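Local atomic coordinates of aphrodisin (PDB entry 1E5P), a protein that acts as a secreted aphrodisiac pheromone that elicits copulatory behaviour in male hamsters, and belongs to the lipocalin family of small-molecule carriers. Residues 18-23 with 139-144; 92-97 with 110-115. One frame throughout, in Å; residues are numbered along the deposited sequence.

Contact 1: residues 18-23 with 139-144; sequences DNLEKI and NILNIL
Leu20 and Asn139 bring their backbones to 6.1 Å, CA to CA, while Ile23 CA and Leu141 CA stand 8.0 Å apart. No hydrogen bond crosses the gap, and side chains join the two segments. In this lipocalin barrel, 18-23 opens the long connection between strands 8-17 and 32-39, and 139-144 carries the short strand 140-142, which pairs with 8-17 through Leu141 and Ile15. The loop folds back through two tight turns, Lys22 N to Asn19 O and Ile23 N to Leu20 O, and so presents Leu20 and Ile23 together.

Both meet Leu141. Leu20 points its CB toward the strand and stretches out, CG opposite the backbone N (chi1 -178°), setting CD1 3.7 Å from Leu141 CD1. Ile23 holds CG1 between N and carbonyl carbon (chi1 58°), and its CD1 arrives at the same methyl, Leu141 CD1, at 3.7 Å. A forked leucine suits this place: CD1 touches both neighbours while CD2 comes within 4.0 Å of Leu20 CD1. With an alanine here, Leu20 CD1 and Ile23 CD1 would probably face a gap, and their side chains would lose what fixes their rotation. The Asn139 side chain crosses that of Leu20. Ile23 also lies against strand 8-17, and its carbonyl is bonded by Arg30. Ile23 CD1 lies 3.8 Å from Asn139 O, just before strand 140-142.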
ATOM      1  N   ASP A  18      -4.326   7.856  -8.487  1.00 21.10           N
ATOM      2  CA  ASP A  18      -4.755   8.874  -9.480  1.00 21.71           C
ATOM      3  C   ASP A  18      -3.946   8.758 -10.753  1.00 21.84           C
ATOM      4  O   ASP A  18      -4.473   9.113 -11.841  0.50 20.60           O
ATOM      5  CB  ASP A  18      -4.790  10.263  -8.882  1.00 24.32           C
ATOM      6  CG  ASP A  18      -3.480  10.757  -8.311  1.00 25.75           C
ATOM      7  OD1 ASP A  18      -2.526   9.972  -8.263  1.00 24.03           O
ATOM      8  OD2 ASP A  18      -3.414  11.943  -7.893  1.00 28.68           O
ATOM      9  N   ASN A  19      -2.705   8.296 -10.721  1.00 21.63           N
ATOM     10  CA  ASN A  19      -1.879   8.071 -11.924  1.00 21.67           C
ATOM     11  C   ASN A  19      -1.872   6.567 -12.137  1.00 22.04           C
ATOM     12  O   ASN A  19      -1.068   5.796 -11.601  1.00 22.06           O
ATOM     13  CB  ASN A  19      -0.468   8.648 -11.724  1.00 20.63           C
ATOM     14  CG  ASN A  19      -0.476  10.143 -11.526  1.00 21.26           C
ATOM     15  OD1 ASN A  19       0.313  10.710 -10.741  1.00 23.93           O
ATOM     16  ND2 ASN A  19      -1.360  10.876 -12.208  1.00 19.86           N
ATOM     17  N   LEU A  20      -2.805   6.083 -12.961  1.00 22.06           N
ATOM     18  CA  LEU A  20      -3.032   4.637 -13.077  1.00 22.65           C
ATOM     19  C   LEU A  20      -1.850   3.848 -13.547  1.00 21.84           C
ATOM     20  O   LEU A  20      -1.612   2.707 -13.082  1.00 22.35           O
ATOM     21  CB  LEU A  20      -4.294   4.437 -13.919  1.00 25.31           C
ATOM     22  CG  LEU A  20      -4.798   3.021 -14.160  1.00 29.21           C
ATOM     23  CD1 LEU A  20      -5.124   2.330 -12.852  1.00 30.70           C
ATOM     24  CD2 LEU A  20      -6.020   3.057 -15.091  1.00 31.23           C
ATOM     25  N   GLU A  21      -1.012   4.417 -14.432  1.00 20.93           N
ATOM     26  CA  GLU A  21       0.119   3.673 -14.949  1.00 22.55           C
ATOM     27  C   GLU A  21       1.094   3.276 -13.839  1.00 21.84           C
ATOM     28  O   GLU A  21       1.813   2.299 -13.996  1.00 22.39           O
ATOM     29  CB  GLU A  21       0.863   4.413 -16.052  1.00 24.71           C
ATOM     30  CG  GLU A  21       1.545   5.690 -15.678  0.50 22.91           C
ATOM     31  CD  GLU A  21       0.702   6.906 -15.437  0.50 21.90           C
ATOM     32  OE1 GLU A  21      -0.495   6.928 -15.808  0.40 20.58           O
ATOM     33  OE2 GLU A  21       1.287   7.857 -14.841  0.50 20.52           O
ATOM     34  N   LYS A  22       1.100   4.008 -12.722  1.00 21.04           N
ATOM     35  CA  LYS A  22       2.019   3.667 -11.634  1.00 20.43           C
ATOM     36  C   LYS A  22       1.714   2.324 -10.976  1.00 20.63           C
ATOM     37  O   LYS A  22       2.606   1.697 -10.366  1.00 20.76           O
ATOM     38  CB  LYS A  22       1.926   4.750 -10.550  1.00 20.73           C
ATOM     39  CG  LYS A  22       2.516   6.102 -10.918  1.00 22.45           C
ATOM     40  CD  LYS A  22       4.047   6.057 -10.834  1.00 23.07           C
ATOM     41  CE  LYS A  22       4.663   7.447 -11.091  1.00 21.58           C
ATOM     42  NZ  LYS A  22       6.149   7.364 -10.930  1.00 21.21           N
ATOM     43  N   ILE A  23       0.461   1.874 -11.057  1.00 18.75           N
ATOM     44  CA  ILE A  23       0.033   0.676 -10.340  1.00 19.03           C
ATOM     45  C   ILE A  23      -0.408  -0.466 -11.236  1.00 19.84           C
ATOM     46  O   ILE A  23      -0.772  -1.546 -10.740  1.00 19.02           O
ATOM     47  CB  ILE A  23      -1.044   1.010  -9.293  1.00 18.96           C
ATOM     48  CG1 ILE A  23      -2.285   1.679  -9.912  1.00 18.94           C
ATOM     49  CG2 ILE A  23      -0.465   1.946  -8.239  1.00 20.27           C
ATOM     50  CD1 ILE A  23      -3.516   1.594  -9.011  1.00 20.16           C
ATOM     51  N   ASN A 139     -10.066   3.569 -11.211  1.00 25.51           N
ATOM     52  CA  ASN A 139      -8.639   3.396 -10.967  1.00 23.79           C
ATOM     53  C   ASN A 139      -8.386   2.444  -9.800  1.00 23.13           C
ATOM     54  O   ASN A 139      -7.228   2.383  -9.326  1.00 22.86           O
ATOM     55  CB  ASN A 139      -7.976   4.740 -10.697  1.00 24.76           C
ATOM     56  CG  ASN A 139      -7.780   5.632 -11.899  1.00 26.55           C
ATOM     57  OD1 ASN A 139      -6.935   6.543 -11.898  1.00 26.61           O
ATOM     58  ND2 ASN A 139      -8.559   5.375 -12.957  1.00 26.27           N
ATOM     59  N   ILE A 140      -9.399   1.770  -9.296  1.00 22.08           N
ATOM     60  CA  ILE A 140      -9.233   0.758  -8.244  1.00 22.07           C
ATOM     61  C   ILE A 140      -8.901  -0.571  -8.908  1.00 22.17           C
ATOM     62  O   ILE A 140      -9.701  -1.120  -9.716  1.00 22.88           O
ATOM     63  CB  ILE A 140     -10.496   0.601  -7.371  1.00 23.23           C
ATOM     64  CG1 ILE A 140     -10.802   1.877  -6.586  1.00 23.42           C
ATOM     65  CG2 ILE A 140     -10.357  -0.581  -6.418  1.00 25.09           C
ATOM     66  CD1 ILE A 140     -12.219   1.895  -6.007  1.00 24.69           C
ATOM     67  N   LEU A 141      -7.710  -1.105  -8.622  1.00 20.37           N
ATOM     68  CA  LEU A 141      -7.264  -2.346  -9.209  1.00 21.04           C
ATOM     69  C   LEU A 141      -7.190  -3.520  -8.245  1.00 22.31           C
ATOM     70  O   LEU A 141      -6.785  -3.389  -7.088  1.00 21.01           O
ATOM     71  CB  LEU A 141      -5.863  -2.155  -9.846  1.00 21.95           C
ATOM     72  CG  LEU A 141      -5.759  -1.042 -10.902  1.00 22.43           C
ATOM     73  CD1 LEU A 141      -4.342  -1.018 -11.466  1.00 22.32           C
ATOM     74  CD2 LEU A 141      -6.764  -1.261 -12.028  1.00 23.29           C
ATOM     75  N   ASN A 142      -7.544  -4.697  -8.768  1.00 23.39           N
ATOM     76  CA  ASN A 142      -7.463  -5.938  -7.989  1.00 24.53           C
ATOM     77  C   ASN A 142      -6.042  -6.495  -8.063  1.00 23.62           C
ATOM     78  O   ASN A 142      -5.618  -7.033  -9.096  1.00 24.64           O
ATOM     79  CB  ASN A 142      -8.445  -6.975  -8.552  1.00 27.97           C
ATOM     80  CG  ASN A 142      -8.550  -8.240  -7.688  1.00 30.50           C
ATOM     81  OD1 ASN A 142      -7.626  -8.576  -6.960  0.50 26.00           O
ATOM     82  N   ILE A 143      -5.300  -6.312  -7.015  1.00 22.57           N
ATOM     83  CA  ILE A 143      -3.872  -6.717  -7.027  1.00 22.10           C
ATOM     84  C   ILE A 143      -3.751  -8.160  -6.595  1.00 22.92           C
ATOM     85  O   ILE A 143      -2.893  -8.891  -7.071  1.00 22.69           O
ATOM     86  CB  ILE A 143      -3.113  -5.799  -6.048  1.00 21.27           C
ATOM     87  CG1 ILE A 143      -3.332  -4.331  -6.412  1.00 24.87           C
ATOM     88  CG2 ILE A 143      -1.636  -6.157  -5.988  1.00 21.92           C
ATOM     89  CD1 ILE A 143      -2.875  -3.953  -7.808  1.00 26.85           C
ATOM     90  N   LEU A 144      -4.655  -8.603  -5.720  1.00 24.91           N
ATOM     91  CA  LEU A 144      -4.579  -9.989  -5.228  1.00 26.63           C
ATOM     92  C   LEU A 144      -4.577 -11.002  -6.350  1.00 26.79           C
ATOM     93  O   LEU A 144      -3.853 -12.007  -6.315  1.00 25.73           O
ATOM     94  CB  LEU A 144      -5.779 -10.193  -4.283  1.00 29.85           C
ATOM     95  CG  LEU A 144      -5.946 -11.581  -3.697  1.00 33.00           C
ATOM     96  CD1 LEU A 144      -4.788 -11.917  -2.761  1.00 34.96           C
ATOM     97  CD2 LEU A 144      -7.267 -11.659  -2.935  1.00 33.50           C
TER

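Contact 2: residues 92-97 with 110-115; sequences IFFTNK and VVAGKG
The carbonyl oxygen of Ile92 takes two donors from the partner strand: Ala112 N at 2.8 Å, lying in the carbonyl plane, and, as a weaker CA-H...O contact, Val111 CA at 3.3 Å from Ile92 O. Val110 O is held likewise, by an almost straight bond from Phe94 N (2.8 Å, 178° at the hydrogen) and by the CA-H of Phe93. The return bonds, Ile92 N to Ala112 O and Val110 N to Phe94 O, complete two antiparallel hydrogen-bonded pairs, with their donors tilted from the carbonyl planes. Between them Phe93 and Val111 form a non-hydrogen-bonded pair.

Phe93 and Val111 run side by side on one face of the sheet. Val111 turns CG1 away from its own N (chi1 -177°), carrying that methyl over the ring of Phe93 in a CH-pi contact, 4.2 Å from the centroid and 12° off the normal. Val111 CG2 lies on the same side of the ring but past its rim, 3.6 Å from Phe93 CD2; beta-branching supplies both methyls. On the other face of the sheet lie Ile92, Phe94, Val110 and Ala112. Ile92 CG2 sits 3.5 Å above the Phe94 ring plane, toward its rim, while the ring edge points CE2 at Ala112 CB; the small alanine probably leaves room for that edge.

The hairpin 91-99/105-113 is part of the lipocalin barrel wall. The Ile92 face looks inward to Ile36 and Phe33 of strand 32-39, with Trp10 of strand 8-17 against Ile92 and Ala112. Val111 touches Val14 of strand 8-17 and Leu118 before helix 120-132. On its other side strand 91-99 pairs with strand 79-87, Phe93 with Leu85 and Thr95 with Gln83.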
ATOM      1  N   ILE A  92      -6.157  -3.424   6.467  1.00 22.22           N
ATOM      2  CA  ILE A  92      -5.618  -2.103   6.741  1.00 21.18           C
ATOM      3  C   ILE A  92      -5.857  -1.247   5.474  1.00 20.47           C
ATOM      4  O   ILE A  92      -5.481  -1.701   4.387  1.00 21.98           O
ATOM      5  CB  ILE A  92      -4.100  -2.051   7.018  1.00 22.80           C
ATOM      6  CG1 ILE A  92      -3.640  -3.063   8.052  1.00 25.13           C
ATOM      7  CG2 ILE A  92      -3.694  -0.627   7.426  1.00 23.12           C
ATOM      8  CD1 ILE A  92      -2.121  -3.295   7.992  1.00 26.85           C
ATOM      9  N   PHE A  93      -6.516  -0.117   5.626  1.00 19.58           N
ATOM     10  CA  PHE A  93      -6.676   0.808   4.481  1.00 19.02           C
ATOM     11  C   PHE A  93      -5.644   1.917   4.682  1.00 19.31           C
ATOM     12  O   PHE A  93      -5.699   2.610   5.725  1.00 20.69           O
ATOM     13  CB  PHE A  93      -8.084   1.448   4.510  1.00 18.37           C
ATOM     14  CG  PHE A  93      -9.184   0.451   4.256  1.00 18.57           C
ATOM     15  CD1 PHE A  93      -9.551  -0.454   5.237  1.00 19.93           C
ATOM     16  CD2 PHE A  93      -9.861   0.457   3.044  1.00 20.90           C
ATOM     17  CE1 PHE A  93     -10.574  -1.371   5.009  1.00 21.82           C
ATOM     18  CE2 PHE A  93     -10.871  -0.461   2.817  1.00 21.49           C
ATOM     19  CZ  PHE A  93     -11.224  -1.363   3.793  1.00 21.09           C
ATOM     20  N   PHE A  94      -4.674   2.059   3.793  1.00 19.20           N
ATOM     21  CA  PHE A  94      -3.659   3.090   3.913  1.00 19.42           C
ATOM     22  C   PHE A  94      -3.824   4.170   2.814  1.00 20.12           C
ATOM     23  O   PHE A  94      -4.305   3.841   1.726  1.00 20.62           O
ATOM     24  CB  PHE A  94      -2.263   2.510   3.538  1.00 20.88           C
ATOM     25  CG  PHE A  94      -1.623   1.542   4.465  1.00 21.38           C
ATOM     26  CD1 PHE A  94      -0.909   2.020   5.575  1.00 23.04           C
ATOM     27  CD2 PHE A  94      -1.664   0.178   4.242  1.00 20.48           C
ATOM     28  CE1 PHE A  94      -0.283   1.125   6.435  1.00 22.62           C
ATOM     29  CE2 PHE A  94      -1.039  -0.714   5.094  1.00 21.35           C
ATOM     30  CZ  PHE A  94      -0.336  -0.233   6.187  1.00 22.15           C
ATOM     31  N   THR A  95      -3.409   5.378   3.130  1.00 18.80           N
ATOM     32  CA  THR A  95      -3.298   6.424   2.102  1.00 19.72           C
ATOM     33  C   THR A  95      -1.792   6.601   1.884  1.00 19.80           C
ATOM     34  O   THR A  95      -1.011   6.453   2.857  1.00 19.98           O
ATOM     35  CB  THR A  95      -3.979   7.724   2.505  1.00 24.25           C
ATOM     36  OG1 THR A  95      -3.723   8.727   1.515  1.00 28.41           O
ATOM     37  CG2 THR A  95      -3.468   8.258   3.836  1.00 23.80           C
ATOM     38  N   ASN A  96      -1.338   6.792   0.657  1.00 19.75           N
ATOM     39  CA  ASN A  96       0.097   7.039   0.419  1.00 19.04           C
ATOM     40  C   ASN A  96       0.213   8.124  -0.668  1.00 20.42           C
ATOM     41  O   ASN A  96      -0.630   8.151  -1.580  1.00 21.57           O
ATOM     42  CB  ASN A  96       0.856   5.831  -0.091  1.00 17.98           C
ATOM     43  CG  ASN A  96       2.321   6.079  -0.390  1.00 18.75           C
ATOM     44  OD1 ASN A  96       2.863   5.745  -1.463  1.00 24.27           O
ATOM     45  ND2 ASN A  96       3.041   6.648   0.556  1.00 16.76           N
ATOM     46  N   LYS A  97       1.122   9.005  -0.461  1.00 18.59           N
ATOM     47  CA  LYS A  97       1.494  10.010  -1.461  1.00 19.08           C
ATOM     48  C   LYS A  97       2.946   9.796  -1.882  1.00 18.71           C
ATOM     49  O   LYS A  97       3.858   9.793  -1.042  1.00 18.90           O
ATOM     50  CB  LYS A  97       1.339  11.414  -0.870  1.00 21.74           C
ATOM     51  CG  LYS A  97      -0.122  11.828  -0.655  1.00 25.98           C
ATOM     52  CD  LYS A  97      -0.238  13.178   0.052  0.50 26.49           C
ATOM     53  CE  LYS A  97      -1.665  13.566   0.432  0.50 27.50           C
ATOM     54  N   VAL A 110      -4.118   1.969  -0.555  1.00 19.47           N
ATOM     55  CA  VAL A 110      -3.711   0.579  -0.580  1.00 18.85           C
ATOM     56  C   VAL A 110      -4.525  -0.165   0.491  1.00 20.06           C
ATOM     57  O   VAL A 110      -4.640   0.335   1.622  1.00 21.85           O
ATOM     58  CB  VAL A 110      -2.198   0.430  -0.249  1.00 20.71           C
ATOM     59  CG1 VAL A 110      -1.813  -1.025  -0.169  1.00 20.26           C
ATOM     60  CG2 VAL A 110      -1.399   1.187  -1.314  1.00 21.94           C
ATOM     61  N   VAL A 111      -5.134  -1.273   0.104  1.00 18.08           N
ATOM     62  CA  VAL A 111      -5.865  -2.080   1.114  1.00 19.52           C
ATOM     63  C   VAL A 111      -5.076  -3.374   1.317  1.00 19.49           C
ATOM     64  O   VAL A 111      -4.933  -4.172   0.403  1.00 19.37           O
ATOM     65  CB  VAL A 111      -7.298  -2.415   0.700  1.00 19.34           C
ATOM     66  CG1 VAL A 111      -8.011  -3.194   1.822  1.00 21.64           C
ATOM     67  CG2 VAL A 111      -8.080  -1.164   0.325  1.00 20.83           C
ATOM     68  N   ALA A 112      -4.535  -3.542   2.516  1.00 20.05           N
ATOM     69  CA  ALA A 112      -3.808  -4.760   2.871  1.00 20.10           C
ATOM     70  C   ALA A 112      -4.803  -5.716   3.560  1.00 20.00           C
ATOM     71  O   ALA A 112      -5.695  -5.214   4.228  1.00 19.47           O
ATOM     72  CB  ALA A 112      -2.705  -4.406   3.860  1.00 20.23           C
ATOM     73  N   GLY A 113      -4.640  -7.014   3.393  1.00 19.36           N
ATOM     74  CA  GLY A 113      -5.520  -7.963   4.036  1.00 20.93           C
ATOM     75  C   GLY A 113      -4.841  -9.285   4.329  1.00 21.38           C
ATOM     76  O   GLY A 113      -3.695  -9.532   3.963  1.00 20.72           O
ATOM     77  N   LYS A 114      -5.601 -10.174   4.980  1.00 22.98           N
ATOM     78  CA  LYS A 114      -5.072 -11.496   5.300  1.00 24.56           C
ATOM     79  C   LYS A 114      -5.157 -12.461   4.153  1.00 26.47           C
ATOM     80  O   LYS A 114      -4.574 -13.564   4.212  1.00 27.57           O
ATOM     81  CB  LYS A 114      -5.723 -12.001   6.596  1.00 24.59           C
ATOM     82  CG  LYS A 114      -5.426 -11.044   7.747  1.00 25.77           C
ATOM     83  CD  LYS A 114      -3.978 -11.132   8.188  1.00 27.63           C
ATOM     84  CE  LYS A 114      -3.656 -10.137   9.301  1.00 26.43           C
ATOM     85  NZ  LYS A 114      -2.291 -10.409   9.831  1.00 25.55           N
ATOM     86  N   GLY A 115      -5.862 -12.118   3.068  1.00 28.15           N
ATOM     87  CA  GLY A 115      -5.808 -12.993   1.902  1.00 30.77           C
ATOM     88  C   GLY A 115      -7.062 -12.976   1.054  1.00 32.56           C
ATOM     89  O   GLY A 115      -6.981 -13.169  -0.164  1.00 35.06           O
TER

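In the fold
The two contacts have centres 13 Å apart and both reach one curled antiparallel sheet. Along the chain, 18-23 comes first, then 92-97 and 110-115, and last 139-144, so contact 1 closes a long circuit while contact 2 is a local hairpin within it. Strand 8-17 is the common neighbour: pairing with both 32-39 and 105-113, it closes the barrel, and it also pairs with strand 140-142 of contact 1. The two even touch, Leu144 CD2 lying against Gly115 O. Contact 1, farther out, packs a late strand against an early loop; the inward side chains of contact 2 are consistent with lining the cavity in which lipocalins hold small ligands.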